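Local atomic coordinates of myosin-I heavy chain (Dictyostelium discoideum, PDB entry 5EJY), a protein that moves on actin filaments using ATP and takes part in early phagocytosis and adhesion, its first MyTH4-FERM tail module being the piece described here. Residues N326-K329 with Y333-S336; D321-N326 with Y365-I370; Q317-L322 with I335-L340. One frame throughout, in Å; residues are numbered along the deposited sequence.

Contact 1 of 3, residues N326-K329 with Y333-S336; sequences NYCK and YQIS
Cys328 turns its sulfur into the corner between Tyr333 and Gln334, two neighbours in the first turn of helix 331-346. SG lies anti to the backbone N (chi1 178°), which carries it away from its own loop and towards the helix. There it packs against the CG methylene of Gln334, with SG 4.1 Å from Gln334 CG. It also approaches the tyrosine ring obliquely, SG lying 4.4 Å from Tyr333 CD1. In this sulfur-aromatic contact SG stands 54° off the ring normal, so the polarisable sulfur gains dispersion energy without sitting squarely above the ring. A small, weakly polar cysteine suits this buried corner.

The amide end of Gln334 passes close to the same residue, Gln334 NE2 lying 3.4 Å from Cys328 O, but the angle is too poor for a hydrogen bond. NE2 is instead bonded to Leu322 O, a backbone carbonyl in the C-terminal part of helix 304-322. Glutamine fits here because its extended chain sets the CG methylene against the sulfur and still delivers an N-H to that carbonyl. Tyr333 is positioned in turn by Leu400 O, which bonds its hydroxyl, and by the ring of His404, met edge-to-face; its backbone N bonds Asp330 OD1.

The loop itself joins two successive helices of the FERM central domain. Tyr327 packs on Leu411 and Val413 of strand 410-415 and on Asp321 of helix 304-322, while Gln334 faces Ile370 of helix 368-373, so this short connection is wedged between helices and the edge strand of a sheet.

Contact 2 of 3, residues D321-N326 with Y365-I370; sequences DLFNSN and YFTTDI
Phe323 and Thr367 meet through a CH-pi contact, the methyl of the threonine standing over one face of the ring. Thr367 CG2 is 4.3 Å from the ring centroid of Phe323 and 23° off the ring normal, offset toward the CG-CD2 side of the rim. The same methyl also packs against the phenylalanine backbone, with Thr367 CG2 3.7 Å from Phe323 O.

Other contacts are made by the ring's edge. Phe323 CE2 reaches to 3.5 Å from Phe366 N, and Phe323 CZ to 3.6 Å from Tyr365 O; both backbone atoms lie near the ring plane. The weakly positive C-H rim is well suited to facing a carbonyl oxygen, although no hydrogen bond spans the two segments. A flat, wide side chain thus lays its edge along the backbone from Tyr365 to Phe366 while offering a face to the methyl.

Hydrogen bonds shape each segment from within. Thr367 occupies the N-cap of helix 368-373, its OG1 accepting from Ile370 N at 3.3 Å. With chi1 at 56°, OG1 sits between the backbone N and the carbonyl carbon, and CG2 is left beside the N, pointing to the phenylalanine. One threonine therefore serves two tasks, its hydroxyl capping and its methyl packing. In the other segment, Asn324 OD1 accepts from Asn326 N at 2.9 Å, an Asx turn that bends the chain after helix 304-322.

Around this meeting, Phe323 also touches the ring of Phe319 and the side chain of Gln334 from helix 331-346. Tyr365 and Phe366 point the other way, onto Leu357 of helix 351-360. Within the FERM central domain, the contact joins the loop that follows helix 304-322 to the residues leading into helix 368-373.

Contact 3 of 3, residues Q317-L322 with I335-L340; sequences QLFNDL and ISIGSL
Phe319 of helix 304-322 pushes its ring edge into the backbone of helix 331-346 between Ile337 and Gly338, and here the packing is close. Phe319 CE1 lies 3.9 Å from Ile337 O, which sits in the ring plane. At Gly338 the ring edge meets the main chain directly, Phe319 CZ lying 4.1 Å from Gly338 CA. Alongside, Phe319 CD1 and Ile337 CD1 approach to 4.0 Å, the two side chains lying next to one another and running in opposed directions. Holding CG anti to its backbone N (chi1 -180°) swings the phenylalanine out across the gap, a reach its long aromatic side chain can make.

The other end is looser. Leu322 points toward helix 331-346, yet its nearest approach to segment 335-340 is through CB, 4.3 Å from Ile337 CD1; it also packs on Tyr333, earlier on the same helix, and on His404. The axes of the two short segments are 11.0 Å apart, a wide spacing bridged by the large apolar side chains. Asn320, whose side chain starts off away from helix 331-346, is exposed, as suits a polar amide. Ile337, by contrast, is buried, packing also on Leu400 of helix 390-402.

The two axes make an angle of 133°, nearer antiparallel than parallel, the chain turning back through the loop between them. This apolar pairing belongs to the central lobe of the FERM domain, the helical F2 subdomain whose bundle resembles acyl-CoA-binding protein; Phe319 and Ile337 form part of its core.

Overall arrangement
The three contacts form one continuous patch of the FERM central lobe, their centres 6 to 8 Å apart and about 28 to 31 Å from the centre of the chain. Contact 1 packs onto the part of helix 304-322 used by contacts 2 and 3, with Cys328 CB 3.2 Å from Leu322 O. Contacts 2 and 3 share a flank: Phe323 CE1 lies 3.9 Å from Ile337 CD1, so the two phenylalanines of helix 304-322 and its trailing loop both meet that isoleucine. Ile335 and Ile370 extend the apolar seam to helix 368-373, so that helices and the loops between them share one packed region. The ATPase site belongs to the motor head, which this tail piece does not include.

Contact 1 of 3, residues N326-K329 with Y333-S336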
loop_
_atom_site.group_PDB
_atom_site.type_symbol
_atom_site.label_atom_id
_atom_site.label_comp_id
_atom_site.label_asym_id
_atom_site.label_seq_id
_atom_site.Cartn_x
_atom_site.Cartn_y
_atom_site.Cartn_z
ATOM N N ASN A 326 -8.009 23.981 -0.750
ATOM C CA ASN A 326 -6.562 24.043 -0.983
ATOM C C ASN A 326 -6.227 24.189 -2.455
ATOM O O ASN A 326 -5.118 24.591 -2.804
ATOM C CB ASN A 326 -5.856 22.792 -0.442
ATOM C CG ASN A 326 -5.765 22.776 1.066
ATOM O OD1 ASN A 326 -5.646 23.821 1.704
ATOM N ND2 ASN A 326 -5.812 21.585 1.646
ATOM N N TYR A 327 -7.180 23.839 -3.319
ATOM C CA TYR A 327 -6.964 23.873 -4.762
ATOM C C TYR A 327 -7.807 24.944 -5.461
ATOM O O TYR A 327 -7.397 25.499 -6.476
ATOM C CB TYR A 327 -7.290 22.500 -5.377
ATOM C CG TYR A 327 -6.347 21.384 -4.970
ATOM C CD1 TYR A 327 -4.971 21.555 -5.015
ATOM C CD2 TYR A 327 -6.843 20.145 -4.548
ATOM C CE1 TYR A 327 -4.102 20.520 -4.655
ATOM C CE2 TYR A 327 -5.987 19.112 -4.182
ATOM C CZ TYR A 327 -4.620 19.306 -4.239
ATOM O OH TYR A 327 -3.771 18.289 -3.880
ATOM N N CYS A 328 -8.994 25.214 -4.930
ATOM C CA CYS A 328 -9.921 26.145 -5.570
ATOM C C CYS A 328 -10.765 26.884 -4.536
ATOM O O CYS A 328 -11.348 26.264 -3.644
ATOM C CB CYS A 328 -10.833 25.390 -6.548
ATOM S SG CYS A 328 -12.085 26.411 -7.385
ATOM N N LYS A 329 -10.830 28.209 -4.655
ATOM C CA LYS A 329 -11.610 29.016 -3.724
ATOM C C LYS A 329 -12.708 29.803 -4.456
ATOM O O LYS A 329 -13.435 30.594 -3.850
ATOM C CB LYS A 329 -10.692 29.972 -2.947
ATOM C CG LYS A 329 -9.513 29.293 -2.240
ATOM C CD LYS A 329 -8.660 30.289 -1.456
ATOM C CE LYS A 329 -7.391 29.645 -0.902
ATOM N NZ LYS A 329 -7.675 28.442 -0.054
ATOM N N TYR A 333 -17.253 29.390 -9.755
ATOM C CA TYR A 333 -16.871 28.213 -10.532
ATOM C C TYR A 333 -17.448 26.939 -9.934
ATOM O O TYR A 333 -18.031 26.118 -10.646
ATOM C CB TYR A 333 -15.357 28.077 -10.643
ATOM C CG TYR A 333 -14.955 26.848 -11.423
ATOM C CD1 TYR A 333 -14.748 25.628 -10.785
ATOM C CD2 TYR A 333 -14.805 26.903 -12.799
ATOM C CE1 TYR A 333 -14.393 24.494 -11.508
ATOM C CE2 TYR A 333 -14.448 25.790 -13.525
ATOM C CZ TYR A 333 -14.240 24.585 -12.876
ATOM O OH TYR A 333 -13.883 23.483 -13.616
ATOM N N GLN A 334 -17.284 26.771 -8.626
ATOM C CA GLN A 334 -17.793 25.581 -7.962
ATOM C C GLN A 334 -19.299 25.476 -8.178
ATOM O O GLN A 334 -19.843 24.388 -8.414
ATOM C CB GLN A 334 -17.438 25.603 -6.477
ATOM C CG GLN A 334 -15.930 25.539 -6.228
ATOM C CD GLN A 334 -15.558 25.836 -4.787
ATOM O OE1 GLN A 334 -16.212 26.638 -4.118
ATOM N NE2 GLN A 334 -14.502 25.187 -4.301
ATOM N N ILE A 335 -19.963 26.621 -8.122
ATOM C CA ILE A 335 -21.398 26.684 -8.359
ATOM C C ILE A 335 -21.746 26.195 -9.751
ATOM O O ILE A 335 -22.716 25.459 -9.928
ATOM C CB ILE A 335 -21.937 28.128 -8.199
ATOM C CG1 ILE A 335 -21.920 28.535 -6.731
ATOM C CG2 ILE A 335 -23.358 28.223 -8.719
ATOM C CD1 ILE A 335 -22.619 27.538 -5.842
ATOM N N SER A 336 -20.965 26.612 -10.743
ATOM C CA SER A 336 -21.256 26.243 -12.121
ATOM C C SER A 336 -21.121 24.732 -12.383
ATOM O O SER A 336 -21.981 24.136 -13.030
ATOM C CB SER A 336 -20.375 27.024 -13.087
ATOM O OG SER A 336 -19.013 26.748 -12.839
#

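Contact 2 of 3, residues D321-N326 with Y365-I370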
loop_
_atom_site.group_PDB
_atom_site.type_symbol
_atom_site.label_atom_id
_atom_site.label_comp_id
_atom_site.label_asym_id
_atom_site.label_seq_id
_atom_site.Cartn_x
_atom_site.Cartn_y
_atom_site.Cartn_z
ATOM N N ASP A 321 -11.408 17.555 -6.362
ATOM C CA ASP A 321 -10.286 18.413 -6.027
ATOM C C ASP A 321 -10.682 19.895 -6.147
ATOM O O ASP A 321 -10.236 20.722 -5.365
ATOM C CB ASP A 321 -9.070 18.114 -6.902
ATOM C CG ASP A 321 -8.350 16.828 -6.494
ATOM O OD1 ASP A 321 -8.531 16.371 -5.350
ATOM O OD2 ASP A 321 -7.594 16.289 -7.317
ATOM N N LEU A 322 -11.516 20.225 -7.126
ATOM C CA LEU A 322 -11.919 21.622 -7.319
ATOM C C LEU A 322 -12.925 22.073 -6.265
ATOM O O LEU A 322 -13.251 23.264 -6.168
ATOM C CB LEU A 322 -12.421 21.855 -8.750
ATOM C CG LEU A 322 -11.327 21.621 -9.788
ATOM C CD1 LEU A 322 -11.825 21.833 -11.205
ATOM C CD2 LEU A 322 -10.128 22.536 -9.495
ATOM N N PHE A 323 -13.396 21.122 -5.460
ATOM C CA PHE A 323 -14.248 21.413 -4.307
ATOM C C PHE A 323 -13.404 21.496 -3.034
ATOM O O PHE A 323 -13.926 21.704 -1.936
ATOM C CB PHE A 323 -15.355 20.351 -4.143
ATOM C CG PHE A 323 -16.682 20.734 -4.782
ATOM C CD1 PHE A 323 -16.726 21.547 -5.902
ATOM C CD2 PHE A 323 -17.881 20.281 -4.247
ATOM C CE1 PHE A 323 -17.938 21.903 -6.482
ATOM C CE2 PHE A 323 -19.097 20.628 -4.822
ATOM C CZ PHE A 323 -19.123 21.443 -5.943
ATOM N N ASN A 324 -12.094 21.336 -3.196
ATOM C CA ASN A 324 -11.148 21.381 -2.089
ATOM C C ASN A 324 -10.561 22.793 -2.007
ATOM O O ASN A 324 -9.943 23.250 -2.965
ATOM C CB ASN A 324 -10.035 20.356 -2.357
ATOM C CG ASN A 324 -9.016 20.261 -1.227
ATOM O OD1 ASN A 324 -8.766 21.224 -0.510
ATOM N ND2 ASN A 324 -8.419 19.086 -1.075
ATOM N N SER A 325 -10.755 23.485 -0.885
ATOM C CA SER A 325 -10.294 24.877 -0.780
ATOM C C SER A 325 -8.777 25.042 -0.981
ATOM O O SER A 325 -8.315 26.118 -1.355
ATOM C CB SER A 325 -10.749 25.534 0.535
ATOM O OG SER A 325 -10.245 24.845 1.664
ATOM N N ASN A 326 -8.009 23.981 -0.750
ATOM C CA ASN A 326 -6.562 24.043 -0.983
ATOM C C ASN A 326 -6.227 24.189 -2.455
ATOM O O ASN A 326 -5.118 24.591 -2.804
ATOM C CB ASN A 326 -5.856 22.792 -0.442
ATOM C CG ASN A 326 -5.765 22.776 1.066
ATOM O OD1 ASN A 326 -5.646 23.821 1.704
ATOM N ND2 ASN A 326 -5.812 21.585 1.646
ATOM N N TYR A 365 -22.777 18.550 -4.493
ATOM C CA TYR A 365 -23.223 19.545 -5.461
ATOM C C TYR A 365 -22.748 20.950 -5.102
ATOM O O TYR A 365 -22.676 21.825 -5.963
ATOM C CB TYR A 365 -24.751 19.492 -5.623
ATOM C CG TYR A 365 -25.279 18.082 -5.799
ATOM C CD1 TYR A 365 -25.093 17.389 -6.994
ATOM C CD2 TYR A 365 -25.951 17.439 -4.767
ATOM C CE1 TYR A 365 -25.572 16.093 -7.152
ATOM C CE2 TYR A 365 -26.425 16.151 -4.915
ATOM C CZ TYR A 365 -26.234 15.481 -6.106
ATOM O OH TYR A 365 -26.713 14.200 -6.242
ATOM N N PHE A 366 -22.413 21.152 -3.833
ATOM C CA PHE A 366 -21.775 22.395 -3.401
ATOM C C PHE A 366 -20.889 22.158 -2.185
ATOM O O PHE A 366 -20.910 21.079 -1.587
ATOM C CB PHE A 366 -22.826 23.464 -3.077
ATOM C CG PHE A 366 -23.961 22.952 -2.247
ATOM C CD1 PHE A 366 -23.747 22.524 -0.949
ATOM C CD2 PHE A 366 -25.245 22.887 -2.769
ATOM C CE1 PHE A 366 -24.795 22.038 -0.182
ATOM C CE2 PHE A 366 -26.294 22.408 -2.008
ATOM C CZ PHE A 366 -26.069 21.981 -0.711
ATOM N N THR A 367 -20.118 23.179 -1.824
ATOM C CA THR A 367 -19.292 23.153 -0.623
ATOM C C THR A 367 -20.069 23.702 0.568
ATOM O O THR A 367 -21.018 24.464 0.394
ATOM C CB THR A 367 -18.038 24.024 -0.800
ATOM O OG1 THR A 367 -18.434 25.355 -1.142
ATOM C CG2 THR A 367 -17.161 23.477 -1.907
ATOM N N THR A 368 -19.662 23.315 1.774
ATOM C CA THR A 368 -20.266 23.840 2.991
ATOM C C THR A 368 -20.276 25.362 2.946
ATOM O O THR A 368 -21.269 26.004 3.277
ATOM C CB THR A 368 -19.496 23.384 4.240
ATOM O OG1 THR A 368 -19.484 21.952 4.295
ATOM N N ASP A 369 -19.158 25.931 2.518
ATOM C CA ASP A 369 -19.038 27.373 2.375
ATOM C C ASP A 369 -20.180 27.942 1.538
ATOM O O ASP A 369 -20.704 29.021 1.827
ATOM C CB ASP A 369 -17.696 27.716 1.733
ATOM C CG ASP A 369 -17.589 29.172 1.353
ATOM O OD1 ASP A 369 -18.111 30.026 2.104
ATOM O OD2 ASP A 369 -16.980 29.462 0.299
ATOM N N ILE A 370 -20.567 27.210 0.502
ATOM C CA ILE A 370 -21.612 27.676 -0.400
ATOM C C ILE A 370 -23.008 27.425 0.175
ATOM O O ILE A 370 -23.945 28.173 -0.096
ATOM C CB ILE A 370 -21.458 27.047 -1.800
ATOM C CG1 ILE A 370 -20.357 27.773 -2.575
ATOM C CG2 ILE A 370 -22.768 27.105 -2.565
ATOM C CD1 ILE A 370 -19.894 27.044 -3.819
#

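Contact 3 of 3, residues Q317-L322 with I335-L340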
loop_
_atom_site.group_PDB
_atom_site.type_symbol
_atom_site.label_atom_id
_atom_site.label_comp_id
_atom_site.label_asym_id
_atom_site.label_seq_id
_atom_site.Cartn_x
_atom_site.Cartn_y
_atom_site.Cartn_z
ATOM N N GLN A 317 -12.481 12.720 -9.845
ATOM C CA GLN A 317 -11.333 13.154 -9.043
ATOM C C GLN A 317 -11.120 14.665 -9.136
ATOM O O GLN A 317 -10.968 15.338 -8.122
ATOM C CB GLN A 317 -10.082 12.421 -9.523
ATOM C CG GLN A 317 -8.756 12.980 -9.038
ATOM C CD GLN A 317 -7.584 12.144 -9.528
ATOM O OE1 GLN A 317 -7.720 10.937 -9.712
ATOM N NE2 GLN A 317 -6.445 12.784 -9.774
ATOM N N LEU A 318 -11.088 15.180 -10.357
ATOM C CA LEU A 318 -10.892 16.613 -10.583
ATOM C C LEU A 318 -12.017 17.444 -9.980
ATOM O O LEU A 318 -11.768 18.468 -9.343
ATOM C CB LEU A 318 -10.769 16.893 -12.074
ATOM C CG LEU A 318 -10.560 18.350 -12.503
ATOM C CD1 LEU A 318 -9.363 18.987 -11.788
ATOM C CD2 LEU A 318 -10.364 18.368 -14.001
ATOM N N PHE A 319 -13.256 17.010 -10.184
ATOM C CA PHE A 319 -14.405 17.674 -9.585
ATOM C C PHE A 319 -14.210 17.780 -8.082
ATOM O O PHE A 319 -14.379 18.850 -7.496
ATOM C CB PHE A 319 -15.681 16.881 -9.879
ATOM C CG PHE A 319 -16.931 17.493 -9.301
ATOM C CD1 PHE A 319 -17.816 18.188 -10.116
ATOM C CD2 PHE A 319 -17.230 17.357 -7.953
ATOM C CE1 PHE A 319 -18.973 18.738 -9.594
ATOM C CE2 PHE A 319 -18.380 17.909 -7.419
ATOM C CZ PHE A 319 -19.255 18.604 -8.242
ATOM N N ASN A 320 -13.856 16.663 -7.452
ATOM C CA ASN A 320 -13.644 16.654 -6.010
ATOM C C ASN A 320 -12.477 17.536 -5.575
ATOM O O ASN A 320 -12.548 18.196 -4.540
ATOM C CB ASN A 320 -13.454 15.230 -5.492
ATOM C CG ASN A 320 -14.714 14.402 -5.618
ATOM O OD1 ASN A 320 -15.823 14.941 -5.585
ATOM N ND2 ASN A 320 -14.555 13.088 -5.764
ATOM N N ASP A 321 -11.408 17.555 -6.362
ATOM C CA ASP A 321 -10.286 18.413 -6.027
ATOM C C ASP A 321 -10.682 19.895 -6.147
ATOM O O ASP A 321 -10.236 20.722 -5.365
ATOM C CB ASP A 321 -9.070 18.114 -6.902
ATOM C CG ASP A 321 -8.350 16.828 -6.494
ATOM O OD1 ASP A 321 -8.531 16.371 -5.350
ATOM O OD2 ASP A 321 -7.594 16.289 -7.317
ATOM N N LEU A 322 -11.516 20.225 -7.126
ATOM C CA LEU A 322 -11.919 21.622 -7.319
ATOM C C LEU A 322 -12.925 22.073 -6.265
ATOM O O LEU A 322 -13.251 23.264 -6.168
ATOM C CB LEU A 322 -12.421 21.855 -8.750
ATOM C CG LEU A 322 -11.327 21.621 -9.788
ATOM C CD1 LEU A 322 -11.825 21.833 -11.205
ATOM C CD2 LEU A 322 -10.128 22.536 -9.495
ATOM N N ILE A 335 -19.963 26.621 -8.122
ATOM C CA ILE A 335 -21.398 26.684 -8.359
ATOM C C ILE A 335 -21.746 26.195 -9.751
ATOM O O ILE A 335 -22.716 25.459 -9.928
ATOM C CB ILE A 335 -21.937 28.128 -8.199
ATOM C CG1 ILE A 335 -21.920 28.535 -6.731
ATOM C CG2 ILE A 335 -23.358 28.223 -8.719
ATOM C CD1 ILE A 335 -22.619 27.538 -5.842
ATOM N N SER A 336 -20.965 26.612 -10.743
ATOM C CA SER A 336 -21.256 26.243 -12.121
ATOM C C SER A 336 -21.121 24.732 -12.383
ATOM O O SER A 336 -21.981 24.136 -13.030
ATOM C CB SER A 336 -20.375 27.024 -13.087
ATOM O OG SER A 336 -19.013 26.748 -12.839
ATOM N N ILE A 337 -20.049 24.114 -11.892
ATOM C CA ILE A 337 -19.905 22.661 -12.059
ATOM C C ILE A 337 -20.880 21.861 -11.192
ATOM O O ILE A 337 -21.457 20.863 -11.646
ATOM C CB ILE A 337 -18.447 22.172 -11.855
ATOM C CG1 ILE A 337 -17.899 22.591 -10.485
ATOM C CG2 ILE A 337 -17.546 22.671 -12.990
ATOM C CD1 ILE A 337 -16.502 21.984 -10.157
ATOM N N GLY A 338 -21.079 22.294 -9.955
ATOM C CA GLY A 338 -21.960 21.584 -9.043
ATOM C C GLY A 338 -23.426 21.655 -9.442
ATOM O O GLY A 338 -24.183 20.703 -9.224
ATOM N N SER A 339 -23.830 22.782 -10.027
ATOM C CA SER A 339 -25.215 22.944 -10.475
ATOM C C SER A 339 -25.517 22.065 -11.685
ATOM O O SER A 339 -26.616 21.526 -11.809
ATOM C CB SER A 339 -25.542 24.415 -10.773
ATOM O OG SER A 339 -24.864 24.879 -11.929
ATOM N N LEU A 340 -24.545 21.931 -12.581
ATOM C CA LEU A 340 -24.687 21.029 -13.720
ATOM C C LEU A 340 -24.761 19.573 -13.265
ATOM O O LEU A 340 -25.571 18.792 -13.778
ATOM C CB LEU A 340 -23.556 21.240 -14.732
ATOM C CG LEU A 340 -23.705 22.516 -15.565
ATOM C CD1 LEU A 340 -22.436 22.846 -16.325
ATOM C CD2 LEU A 340 -24.897 22.393 -16.524
#